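Local coordinates for protein enoyl-CoA hydratase, EchA12_1 (PDB 3QRE) that probably catalyses the addition of water to the double bond of enoyl-CoA thioesters in fatty acid metabolism, at residues N52-P56 with D57-G61; P123-V126 with T127-K131; Q148-C152 with D153-A157; R184-S187 with W188-L192; L192-L196 with S197-F201. All coordinates share one frame; numbering follows the deposited sequence.

Interaction 1 of 5, residues N52-P56 with D57-G61; sequences NAWGP and DLAAG
Trp54 and Ala59 meet through carbon. The methyl CB of Ala59 lies beside the rim of the indole, 3.6 Å from Trp54 CZ2. Ala59 N sits over one face of the ring, displaced toward its rim. The indole gets there because Trp54 CG is anti to its own backbone N (chi1 -161°), which swings the ring out over the start of helix 56-71. Leu58 also touches the indole, with its CD2 branch 4.1 Å from Trp54 CE3. Leu58 CD2 also lies 3.5 Å from Asn52 O.

The backbone bonds begin at Gly55, the N-cap residue. Gly55 O receives Ala59 N at 2.8 Å, nearly in line with the carbonyl. Leu58 N also approaches this oxygen, but its bond is weak and bent. The next helical bond runs from Ala60 N to Pro56 O.

The charged group is Asp57, in the first turn. Asp57 OD2 takes a weak, bent bond from Leu58 N at 2.8 Å. The carboxylate also forms salt bridges with Arg50 and Arg47 in the preceding loop. Asn52 is tied to that loop as well, through Arg47 N.

The negative charge of Asp57 in the first turn is probably favourable to the helix dipole. It also joins the helix start to the arginine-bearing loop after strand 40-45.

Interaction 2 of 5, residues P123-V126 with T127-K131; sequences PHFV and TMLRK
His124 and Thr127 are joined by two hydrogen bonds to a single oxygen. Thr127 OG1 gives its proton to His124 O at 2.7 Å, in the carbonyl plane. Thr127 N reaches His124 O at 2.9 Å, from above that plane. The hydroxyl can do this because chi1 of 78° places OG1 between the backbone N and the carbonyl carbon, turned back along the chain.

The later bonds follow the same i to i+3 step. Met128 N donates to Phe125 O at 2.9 Å. Leu129 N makes a weak bond to Val126 O at 3.3 Å, and Lys245 NZ of helix 238-249 also bonds to Val126 O. This spacing is that of a short 3-10 turn, which includes residues 125-128 in the loop before strand 133-137.

The side chains pair on two sides of the turn. Met128 bends at chi3 and lays its methyl CE over one face of the His124 ring, a CH-pi contact 4.3 Å from the centroid. Phe176 stacks on this imidazole and Trp180 meets it edge-to-face, while NE2 has a weak bond to Thr253 O. Phe125 CE1 touches Leu129 CD2 at 4.2 Å, and both side chains pack on helix 56-71.

His124 O accepts two bonds from Thr127, so this buried turn supplies partners for its own oxygen. A second turn oxygen, Val126 O, instead serves both the turn and Lys245, which links this loop to helix 238-249.

Interaction 3 of 5, residues Q148-C152 with D153-A157; sequences QALMC and DVRFA
Arg155 folds back from the start of strand 154-158 to the end of helix 144-151. Its NH1 binds two backbone oxygens there. The shorter bond runs from Arg155 NH1 to Cys152 O at 2.7 Å. This oxygen lies in the guanidinium plane, although NH1 stands above the plane of the carbonyl. The other bond runs from Arg155 NH1 to Ala149 O at 3.0 Å, with the oxygen somewhat out of the guanidinium plane. Ala149 O also accepts Cys152 N, and the two donors come from opposite faces of the carbonyl. A bend at chi3 (-67°) turns the end of the arginine chain toward these oxygens.

This is the tight part of the contact. The methylene CD of Arg155 is 3.3 Å from Ala149 O. The CD2 branch of Leu150 lies 3.8 Å from Arg155 NE and crosses the arginine at about a right angle. NE itself donates to Leu211 O.

The motif is a helix-to-strand connection of the crotonase-like fold. Helix 144-151 ends and the chain turns through Cys152 and Asp153. It then enters the large sheet, between strands 133-137 and 214-216. The positive guanidinium probably offsets the partial negative charge at this helix end.

The turn is looser within these two segments. The Asp153 side chain makes no contact with the helix end beyond its bonded neighbour. Its carboxylate faces other partners instead: OD2 accepts Val133 N and forms a salt bridge with Lys245. No solvent side opens here, since Asp153 is buried and also packs on Leu192 of the second subunit.

Interaction 4 of 5, residues R184-S187 with W188-L192; sequences RLTS and WAVAL
This is a local contact at a helix N-cap, where the chain leaves helix 178-185 and starts helix 188-197 at a subunit interface. Ser187 and Val190 carry the polar part. Ser187 OG accepts Val190 N at 3.2 Å, and the N-H points almost straight at it (175°). The hydroxyl is aimed by chi1 of 72°, which sets OG between the backbone N and the carbonyl carbon. Ser187 also supplies the first full helical bond, with Ala191 N donating to Ser187 O at 3.0 Å.

Beside the cap, Thr186 packs on Val190. Thr186 OG1 is 3.3 Å from Val190 CB, and Thr186 CB is 3.6 Å from Val190 CG1. The two side chains cross at about a right angle. The hydroxyl of Thr186 is not idle, since it bonds back to Leu182 O in the helix before. CG2 of Val190 lies on the other residue of the linker, 3.6 Å from Ser187 OG.

The indole of Trp188, the first residue after the cap, turns to the third subunit, where it meets Tyr249 edge-to-face and also contacts Trp180.

Thr186 and Ser187 thus form a two-residue break between consecutive helices. The second helix opens with a classical serine N-cap, in which the side chain satisfies the amide of the third residue after it.

Interaction 5 of 5, residues L192-L196 with S197-F201; sequences LDLLL and SGRTF
Leu194 lays its CD2 methyl over one face of the Arg199 guanidinium, 3.6 Å from NH2. The same Leu194 CD2 lies 3.7 Å from Phe201 CE2, so it touches both groups. At its edge the guanidinium grips Asp193 side-on. Arg199 NH2 and NE both reach Asp193 OD2, NH2 at 2.9 Å, from the same face of the carboxylate plane. The carboxylate and guanidinium planes are 21° apart. A weak bond from NE to OD1 completes the salt bridge.

Ser197 ends the helix. Its OG donates to Asp193 O at 2.6 Å and its N to the same oxygen at 3.0 Å, from opposite faces. The hydroxyl also accepts Arg199 N, an ST turn. Gly198, with positive phi, gives its N to Leu194 O at 2.9 Å. A water joins Leu194 O to Arg199 O.

Other groups share the bridge. Arg199 also pairs with Glu205, while Asp193 makes a salt bridge with Lys213 and a hydrogen bond with Tyr228, both of the third subunit. The contact joins the end of helix 188-197 to edge strand 200-202 of the small sheet, where Phe201 pairs with Phe163 of strand 162-164.

In the fold
The five contacts come in order along the chain, the last two overlapping at Leu192. Interaction 3 lies nearest the middle, its centre about 3 Å from the chain centre. Interaction 2 is about 12 Å from it, centre to centre, and packs on it through Met151. Interaction 1 touches it through Trp54 on Gln148, and interaction 4 through Leu185 on Arg155. Interactions 4 and 5 share helix 188-197, with centres about 11 Å apart. Both touch the third subunit, while 3 and 4 both touch the second. The series thus runs from the start of helix 56-71, through the large sheet, to helix 188-197, which packs against the third subunit.

Interaction 1 of 5, residues N52-P56 with D57-G61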
# COMPACT_ATOMS: atom_id res chain seq x y z
N ASN A 52 -11.82 8.47 -27.11
CA ASN A 52 -12.75 7.67 -26.31
C ASN A 52 -13.23 8.34 -25.02
O ASN A 52 -13.43 7.66 -23.99
CB ASN A 52 -12.12 6.30 -26.01
CG ASN A 52 -11.90 5.49 -27.25
OD1 ASN A 52 -12.76 5.42 -28.10
ND2 ASN A 52 -10.75 4.86 -27.36
N ALA A 53 -13.43 9.66 -25.08
CA ALA A 53 -13.88 10.45 -23.93
C ALA A 53 -15.24 9.94 -23.50
O ALA A 53 -16.08 9.66 -24.35
CB ALA A 53 -13.96 11.92 -24.31
N TRP A 54 -15.48 9.80 -22.20
CA TRP A 54 -16.75 9.22 -21.74
C TRP A 54 -17.98 10.02 -22.23
O TRP A 54 -17.95 11.24 -22.37
CB TRP A 54 -16.78 9.10 -20.22
CG TRP A 54 -17.81 8.15 -19.71
CD1 TRP A 54 -19.06 8.46 -19.25
CD2 TRP A 54 -17.68 6.72 -19.59
NE1 TRP A 54 -19.71 7.30 -18.84
CE2 TRP A 54 -18.89 6.23 -19.04
CE3 TRP A 54 -16.65 5.81 -19.87
CZ2 TRP A 54 -19.10 4.87 -18.78
CZ3 TRP A 54 -16.87 4.44 -19.61
CH2 TRP A 54 -18.09 3.99 -19.08
N GLY A 55 -19.05 9.30 -22.50
CA GLY A 55 -20.29 9.89 -22.98
C GLY A 55 -21.37 8.82 -22.98
O GLY A 55 -21.07 7.62 -22.86
N PRO A 56 -22.64 9.25 -23.11
CA PRO A 56 -23.78 8.36 -22.94
C PRO A 56 -23.78 7.21 -23.93
O PRO A 56 -24.20 6.11 -23.58
CB PRO A 56 -24.99 9.27 -23.13
CG PRO A 56 -24.48 10.49 -23.78
CD PRO A 56 -23.07 10.65 -23.33
N ASP A 57 -23.31 7.46 -25.15
CA ASP A 57 -23.15 6.39 -26.15
C ASP A 57 -22.15 5.34 -25.67
O ASP A 57 -22.40 4.14 -25.77
CB ASP A 57 -22.74 6.93 -27.54
CG ASP A 57 -21.45 7.78 -27.52
OD1 ASP A 57 -20.82 7.96 -28.59
OD2 ASP A 57 -21.06 8.30 -26.45
N LEU A 58 -21.03 5.82 -25.13
CA LEU A 58 -19.96 4.96 -24.67
C LEU A 58 -20.38 4.18 -23.43
O LEU A 58 -20.09 3.00 -23.32
CB LEU A 58 -18.72 5.79 -24.38
CG LEU A 58 -17.45 5.00 -24.66
CD1 LEU A 58 -17.22 4.87 -26.19
CD2 LEU A 58 -16.28 5.65 -23.97
N ALA A 59 -21.10 4.86 -22.53
CA ALA A 59 -21.63 4.24 -21.34
C ALA A 59 -22.59 3.10 -21.69
O ALA A 59 -22.36 1.94 -21.25
CB ALA A 59 -22.32 5.28 -20.43
N ALA A 60 -23.62 3.39 -22.48
CA ALA A 60 -24.60 2.39 -22.89
C ALA A 60 -23.98 1.19 -23.62
O ALA A 60 -24.41 0.03 -23.43
CB ALA A 60 -25.73 3.02 -23.72
N GLY A 61 -22.97 1.45 -24.43
CA GLY A 61 -22.29 0.36 -25.14
C GLY A 61 -21.56 -0.50 -24.13
O GLY A 61 -21.68 -1.72 -24.14

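Interaction 2 of 5, residues P123-V126 with T127-K131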
# COMPACT_ATOMS: atom_id res chain seq x y z
N PRO A 123 -20.08 3.81 -10.07
CA PRO A 123 -18.72 3.83 -10.63
C PRO A 123 -17.96 2.48 -10.57
O PRO A 123 -17.18 2.14 -11.49
CB PRO A 123 -18.00 4.86 -9.74
CG PRO A 123 -19.13 5.82 -9.28
CD PRO A 123 -20.32 4.93 -9.12
N HIS A 124 -18.22 1.71 -9.50
CA HIS A 124 -17.45 0.51 -9.18
C HIS A 124 -18.18 -0.80 -9.49
O HIS A 124 -17.85 -1.85 -8.93
CB HIS A 124 -17.08 0.53 -7.69
CG HIS A 124 -18.26 0.40 -6.79
ND1 HIS A 124 -19.44 1.08 -7.02
CD2 HIS A 124 -18.44 -0.32 -5.66
CE1 HIS A 124 -20.30 0.79 -6.06
NE2 HIS A 124 -19.73 -0.06 -5.23
N PHE A 125 -19.17 -0.75 -10.36
CA PHE A 125 -19.99 -1.94 -10.61
C PHE A 125 -19.16 -3.11 -11.20
O PHE A 125 -19.46 -4.28 -10.96
CB PHE A 125 -21.21 -1.60 -11.47
CG PHE A 125 -21.02 -1.87 -12.92
CD1 PHE A 125 -21.53 -3.05 -13.49
CD2 PHE A 125 -20.33 -0.98 -13.71
CE1 PHE A 125 -21.33 -3.33 -14.85
CE2 PHE A 125 -20.14 -1.24 -15.06
CZ PHE A 125 -20.63 -2.43 -15.63
N VAL A 126 -18.11 -2.79 -11.95
CA VAL A 126 -17.16 -3.81 -12.44
C VAL A 126 -16.55 -4.67 -11.32
O VAL A 126 -16.30 -5.89 -11.51
CB VAL A 126 -16.10 -3.18 -13.36
CG1 VAL A 126 -14.90 -4.04 -13.49
CG2 VAL A 126 -16.71 -2.95 -14.75
N THR A 127 -16.35 -4.07 -10.15
CA THR A 127 -15.84 -4.80 -9.00
C THR A 127 -16.83 -5.81 -8.46
O THR A 127 -16.46 -6.67 -7.67
CB THR A 127 -15.38 -3.89 -7.82
OG1 THR A 127 -16.53 -3.42 -7.10
CG2 THR A 127 -14.52 -2.71 -8.29
N MET A 128 -18.10 -5.73 -8.85
CA MET A 128 -19.11 -6.64 -8.29
C MET A 128 -19.52 -7.73 -9.27
O MET A 128 -20.46 -8.49 -9.02
CB MET A 128 -20.34 -5.84 -7.82
CG MET A 128 -19.97 -4.85 -6.71
SD MET A 128 -21.32 -3.87 -6.02
CE MET A 128 -21.83 -2.80 -7.36
N LEU A 129 -18.82 -7.80 -10.41
CA LEU A 129 -19.07 -8.83 -11.39
C LEU A 129 -18.53 -10.15 -10.86
O LEU A 129 -17.60 -10.19 -10.06
CB LEU A 129 -18.39 -8.51 -12.74
CG LEU A 129 -18.81 -7.26 -13.53
CD1 LEU A 129 -18.00 -7.13 -14.80
CD2 LEU A 129 -20.35 -7.24 -13.82
N ARG A 130 -19.14 -11.24 -11.33
CA ARG A 130 -18.61 -12.57 -11.14
C ARG A 130 -17.30 -12.82 -11.91
O ARG A 130 -16.57 -13.75 -11.59
CB ARG A 130 -19.67 -13.60 -11.57
CG ARG A 130 -20.82 -13.80 -10.57
CD ARG A 130 -21.86 -14.86 -11.07
NE ARG A 130 -22.68 -14.34 -12.16
CZ ARG A 130 -22.47 -14.58 -13.47
NH1 ARG A 130 -21.46 -15.37 -13.87
NH2 ARG A 130 -23.28 -14.05 -14.38
N LYS A 131 -17.02 -12.01 -12.92
CA LYS A 131 -15.89 -12.29 -13.83
C LYS A 131 -14.84 -11.18 -13.80
O LYS A 131 -15.19 -10.02 -13.67
CB LYS A 131 -16.39 -12.48 -15.28
CG LYS A 131 -17.41 -13.60 -15.39
CD LYS A 131 -18.04 -13.76 -16.77
CE LYS A 131 -18.99 -14.99 -16.69
NZ LYS A 131 -19.59 -15.44 -18.00

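Interaction 3 of 5, residues Q148-C152 with D153-A157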
# COMPACT_ATOMS: atom_id res chain seq x y z
N GLN A 148 -12.49 4.25 -14.35
CA GLN A 148 -12.89 2.97 -14.93
C GLN A 148 -11.76 1.93 -14.99
O GLN A 148 -12.01 0.76 -14.73
CB GLN A 148 -13.50 3.12 -16.32
CG GLN A 148 -15.04 3.12 -16.32
CD GLN A 148 -15.71 1.85 -15.76
OE1 GLN A 148 -15.08 0.83 -15.38
NE2 GLN A 148 -17.02 1.92 -15.69
N ALA A 149 -10.55 2.37 -15.36
CA ALA A 149 -9.37 1.49 -15.41
C ALA A 149 -9.11 0.92 -14.05
O ALA A 149 -8.93 -0.29 -13.92
CB ALA A 149 -8.13 2.24 -15.93
N LEU A 150 -9.16 1.78 -13.02
CA LEU A 150 -8.85 1.36 -11.65
C LEU A 150 -9.90 0.46 -11.04
O LEU A 150 -9.59 -0.25 -10.08
CB LEU A 150 -8.60 2.58 -10.75
CG LEU A 150 -7.43 3.51 -11.10
CD1 LEU A 150 -7.24 4.51 -9.97
CD2 LEU A 150 -6.12 2.74 -11.36
N MET A 151 -11.12 0.48 -11.58
CA MET A 151 -12.19 -0.44 -11.12
C MET A 151 -11.98 -1.87 -11.65
O MET A 151 -12.54 -2.85 -11.10
CB MET A 151 -13.62 0.07 -11.49
CG MET A 151 -14.01 1.35 -10.80
SD MET A 151 -13.90 1.26 -8.97
CE MET A 151 -14.30 3.01 -8.64
N CYS A 152 -11.17 -1.97 -12.69
CA CYS A 152 -10.86 -3.27 -13.26
C CYS A 152 -9.99 -4.10 -12.31
O CYS A 152 -9.34 -3.58 -11.41
CB CYS A 152 -10.20 -3.11 -14.64
SG CYS A 152 -11.30 -2.33 -15.85
N ASP A 153 -10.01 -5.41 -12.50
CA ASP A 153 -9.24 -6.32 -11.64
C ASP A 153 -7.75 -6.13 -11.83
O ASP A 153 -7.00 -6.05 -10.86
CB ASP A 153 -9.67 -7.76 -11.92
CG ASP A 153 -11.12 -7.99 -11.58
OD1 ASP A 153 -11.40 -8.18 -10.40
OD2 ASP A 153 -12.01 -7.94 -12.44
N VAL A 154 -7.32 -6.09 -13.09
CA VAL A 154 -5.90 -6.06 -13.45
C VAL A 154 -5.69 -5.12 -14.61
O VAL A 154 -6.52 -5.07 -15.54
CB VAL A 154 -5.35 -7.48 -13.79
CG1 VAL A 154 -3.88 -7.43 -14.07
CG2 VAL A 154 -5.63 -8.46 -12.64
N ARG A 155 -4.59 -4.35 -14.55
CA ARG A 155 -4.24 -3.38 -15.58
C ARG A 155 -2.86 -3.63 -16.23
O ARG A 155 -1.84 -3.75 -15.53
CB ARG A 155 -4.28 -1.96 -15.00
CG ARG A 155 -5.70 -1.40 -14.72
CD ARG A 155 -5.66 -0.30 -13.64
NE ARG A 155 -5.28 -0.83 -12.32
CZ ARG A 155 -6.06 -1.61 -11.57
NH1 ARG A 155 -7.29 -1.91 -11.96
NH2 ARG A 155 -5.61 -2.06 -10.43
N PHE A 156 -2.84 -3.67 -17.56
CA PHE A 156 -1.62 -3.59 -18.34
C PHE A 156 -1.61 -2.25 -19.04
O PHE A 156 -2.67 -1.73 -19.41
CB PHE A 156 -1.54 -4.71 -19.37
CG PHE A 156 -1.32 -6.06 -18.75
CD1 PHE A 156 -0.04 -6.51 -18.50
CD2 PHE A 156 -2.40 -6.86 -18.40
CE1 PHE A 156 0.18 -7.75 -17.92
CE2 PHE A 156 -2.21 -8.12 -17.80
CZ PHE A 156 -0.91 -8.57 -17.56
N ALA A 157 -0.43 -1.67 -19.20
CA ALA A 157 -0.33 -0.39 -19.86
C ALA A 157 0.76 -0.40 -20.91
O ALA A 157 1.82 -1.03 -20.72
CB ALA A 157 -0.08 0.70 -18.85

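Interaction 4 of 5, residues R184-S187 with W188-L192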
# COMPACT_ATOMS: atom_id res chain seq x y z
N ARG A 184 -7.33 3.45 -1.96
CA ARG A 184 -7.37 2.01 -1.65
C ARG A 184 -6.35 1.19 -2.41
O ARG A 184 -5.76 0.25 -1.84
CB ARG A 184 -8.79 1.43 -1.81
CG ARG A 184 -9.59 1.60 -0.50
CD ARG A 184 -11.08 1.51 -0.74
NE ARG A 184 -11.83 1.81 0.48
CZ ARG A 184 -12.02 3.04 0.97
NH1 ARG A 184 -12.71 3.19 2.08
NH2 ARG A 184 -11.51 4.12 0.35
N LEU A 185 -6.11 1.56 -3.67
CA LEU A 185 -5.10 0.90 -4.51
C LEU A 185 -3.68 1.37 -4.23
O LEU A 185 -2.71 0.63 -4.52
CB LEU A 185 -5.39 1.06 -6.01
CG LEU A 185 -6.61 0.31 -6.57
CD1 LEU A 185 -6.66 0.37 -8.11
CD2 LEU A 185 -6.60 -1.15 -6.09
N THR A 186 -3.54 2.60 -3.72
CA THR A 186 -2.22 3.20 -3.43
C THR A 186 -2.15 3.63 -1.96
O THR A 186 -1.79 2.82 -1.11
CB THR A 186 -1.89 4.37 -4.38
OG1 THR A 186 -2.89 5.39 -4.26
CG2 THR A 186 -1.80 3.89 -5.85
N SER A 187 -2.49 4.89 -1.65
CA SER A 187 -2.55 5.38 -0.26
C SER A 187 -3.17 6.78 -0.25
O SER A 187 -3.35 7.39 -1.30
CB SER A 187 -1.13 5.45 0.34
OG SER A 187 -0.36 6.52 -0.21
N TRP A 188 -3.47 7.30 0.94
CA TRP A 188 -3.85 8.69 1.05
C TRP A 188 -2.81 9.63 0.39
O TRP A 188 -3.17 10.59 -0.30
CB TRP A 188 -4.06 9.08 2.51
CG TRP A 188 -5.26 8.43 3.18
CD1 TRP A 188 -6.41 7.97 2.57
CD2 TRP A 188 -5.45 8.21 4.59
NE1 TRP A 188 -7.29 7.49 3.51
CE2 TRP A 188 -6.73 7.60 4.75
CE3 TRP A 188 -4.67 8.46 5.73
CZ2 TRP A 188 -7.23 7.22 6.01
CZ3 TRP A 188 -5.17 8.10 6.99
CH2 TRP A 188 -6.43 7.49 7.12
N ALA A 189 -1.53 9.35 0.59
CA ALA A 189 -0.47 10.23 0.12
C ALA A 189 -0.44 10.33 -1.40
O ALA A 189 -0.41 11.42 -1.97
CB ALA A 189 0.91 9.81 0.68
N VAL A 190 -0.48 9.18 -2.05
CA VAL A 190 -0.54 9.11 -3.48
C VAL A 190 -1.82 9.78 -4.00
O VAL A 190 -1.76 10.66 -4.90
CB VAL A 190 -0.44 7.65 -3.96
CG1 VAL A 190 -0.59 7.56 -5.47
CG2 VAL A 190 0.89 7.03 -3.54
N ALA A 191 -2.96 9.42 -3.41
CA ALA A 191 -4.24 10.02 -3.83
C ALA A 191 -4.21 11.53 -3.65
O ALA A 191 -4.63 12.26 -4.54
CB ALA A 191 -5.44 9.38 -3.10
N LEU A 192 -3.72 12.02 -2.51
CA LEU A 192 -3.65 13.48 -2.32
C LEU A 192 -2.76 14.17 -3.35
O LEU A 192 -3.15 15.20 -3.93
CB LEU A 192 -3.24 13.88 -0.88
CG LEU A 192 -4.34 13.57 0.15
CD1 LEU A 192 -3.75 13.35 1.53
CD2 LEU A 192 -5.44 14.65 0.16

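Interaction 5 of 5, residues L192-L196 with S197-F201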
# COMPACT_ATOMS: atom_id res chain seq x y z
N LEU A 192 -3.72 12.02 -2.51
CA LEU A 192 -3.65 13.48 -2.32
C LEU A 192 -2.76 14.17 -3.35
O LEU A 192 -3.15 15.20 -3.93
CB LEU A 192 -3.24 13.88 -0.88
CG LEU A 192 -4.34 13.57 0.15
CD1 LEU A 192 -3.75 13.35 1.53
CD2 LEU A 192 -5.44 14.65 0.16
N ASP A 193 -1.59 13.61 -3.58
CA ASP A 193 -0.67 14.14 -4.57
C ASP A 193 -1.32 14.23 -5.99
O ASP A 193 -1.35 15.30 -6.59
CB ASP A 193 0.63 13.30 -4.59
CG ASP A 193 1.55 13.65 -5.77
OD1 ASP A 193 1.48 14.80 -6.29
OD2 ASP A 193 2.34 12.77 -6.17
N LEU A 194 -1.83 13.11 -6.49
CA LEU A 194 -2.41 13.01 -7.84
C LEU A 194 -3.65 13.88 -8.02
O LEU A 194 -3.80 14.52 -9.06
CB LEU A 194 -2.70 11.54 -8.21
CG LEU A 194 -1.44 10.66 -8.26
CD1 LEU A 194 -1.75 9.20 -8.62
CD2 LEU A 194 -0.36 11.24 -9.22
N LEU A 195 -4.52 13.92 -7.00
CA LEU A 195 -5.75 14.71 -7.07
C LEU A 195 -5.53 16.21 -6.95
O LEU A 195 -6.10 16.98 -7.75
CB LEU A 195 -6.80 14.23 -6.05
CG LEU A 195 -7.31 12.83 -6.42
CD1 LEU A 195 -8.07 12.20 -5.24
CD2 LEU A 195 -8.15 12.81 -7.75
N LEU A 196 -4.74 16.63 -5.96
CA LEU A 196 -4.46 18.05 -5.73
C LEU A 196 -3.60 18.67 -6.82
O LEU A 196 -3.77 19.84 -7.13
CB LEU A 196 -3.74 18.27 -4.39
CG LEU A 196 -4.45 18.00 -3.06
CD1 LEU A 196 -3.42 17.86 -1.93
CD2 LEU A 196 -5.51 19.10 -2.74
N SER A 197 -2.66 17.89 -7.38
CA SER A 197 -1.80 18.39 -8.46
C SER A 197 -2.46 18.25 -9.83
O SER A 197 -2.24 19.08 -10.72
CB SER A 197 -0.44 17.69 -8.50
OG SER A 197 -0.58 16.33 -8.90
N GLY A 198 -3.27 17.21 -10.01
CA GLY A 198 -3.85 16.93 -11.31
C GLY A 198 -2.76 16.58 -12.32
O GLY A 198 -2.99 16.66 -13.53
N ARG A 199 -1.58 16.19 -11.84
CA ARG A 199 -0.42 16.06 -12.71
C ARG A 199 -0.50 14.85 -13.63
O ARG A 199 -1.22 13.89 -13.36
CB ARG A 199 0.90 16.03 -11.91
CG ARG A 199 1.12 14.77 -11.09
CD ARG A 199 2.27 14.96 -10.09
NE ARG A 199 2.46 13.80 -9.22
CZ ARG A 199 3.10 12.67 -9.57
NH1 ARG A 199 3.61 12.53 -10.79
NH2 ARG A 199 3.21 11.68 -8.69
N THR A 200 0.28 14.90 -14.71
CA THR A 200 0.37 13.84 -15.69
C THR A 200 1.49 12.91 -15.26
O THR A 200 2.59 13.35 -14.89
CB THR A 200 0.61 14.45 -17.13
OG1 THR A 200 -0.61 15.05 -17.62
CG2 THR A 200 1.06 13.41 -18.11
N PHE A 201 1.20 11.62 -15.25
CA PHE A 201 2.24 10.61 -15.03
C PHE A 201 2.11 9.53 -16.08
O PHE A 201 1.01 9.26 -16.61
CB PHE A 201 2.20 10.01 -13.61
CG PHE A 201 0.87 9.47 -13.21
CD1 PHE A 201 0.65 8.09 -13.17
CD2 PHE A 201 -0.18 10.33 -12.89
CE1 PHE A 201 -0.60 7.58 -12.78
CE2 PHE A 201 -1.42 9.84 -12.52
CZ PHE A 201 -1.64 8.47 -12.46
O HOH W 1 -3.00 13.31 -11.45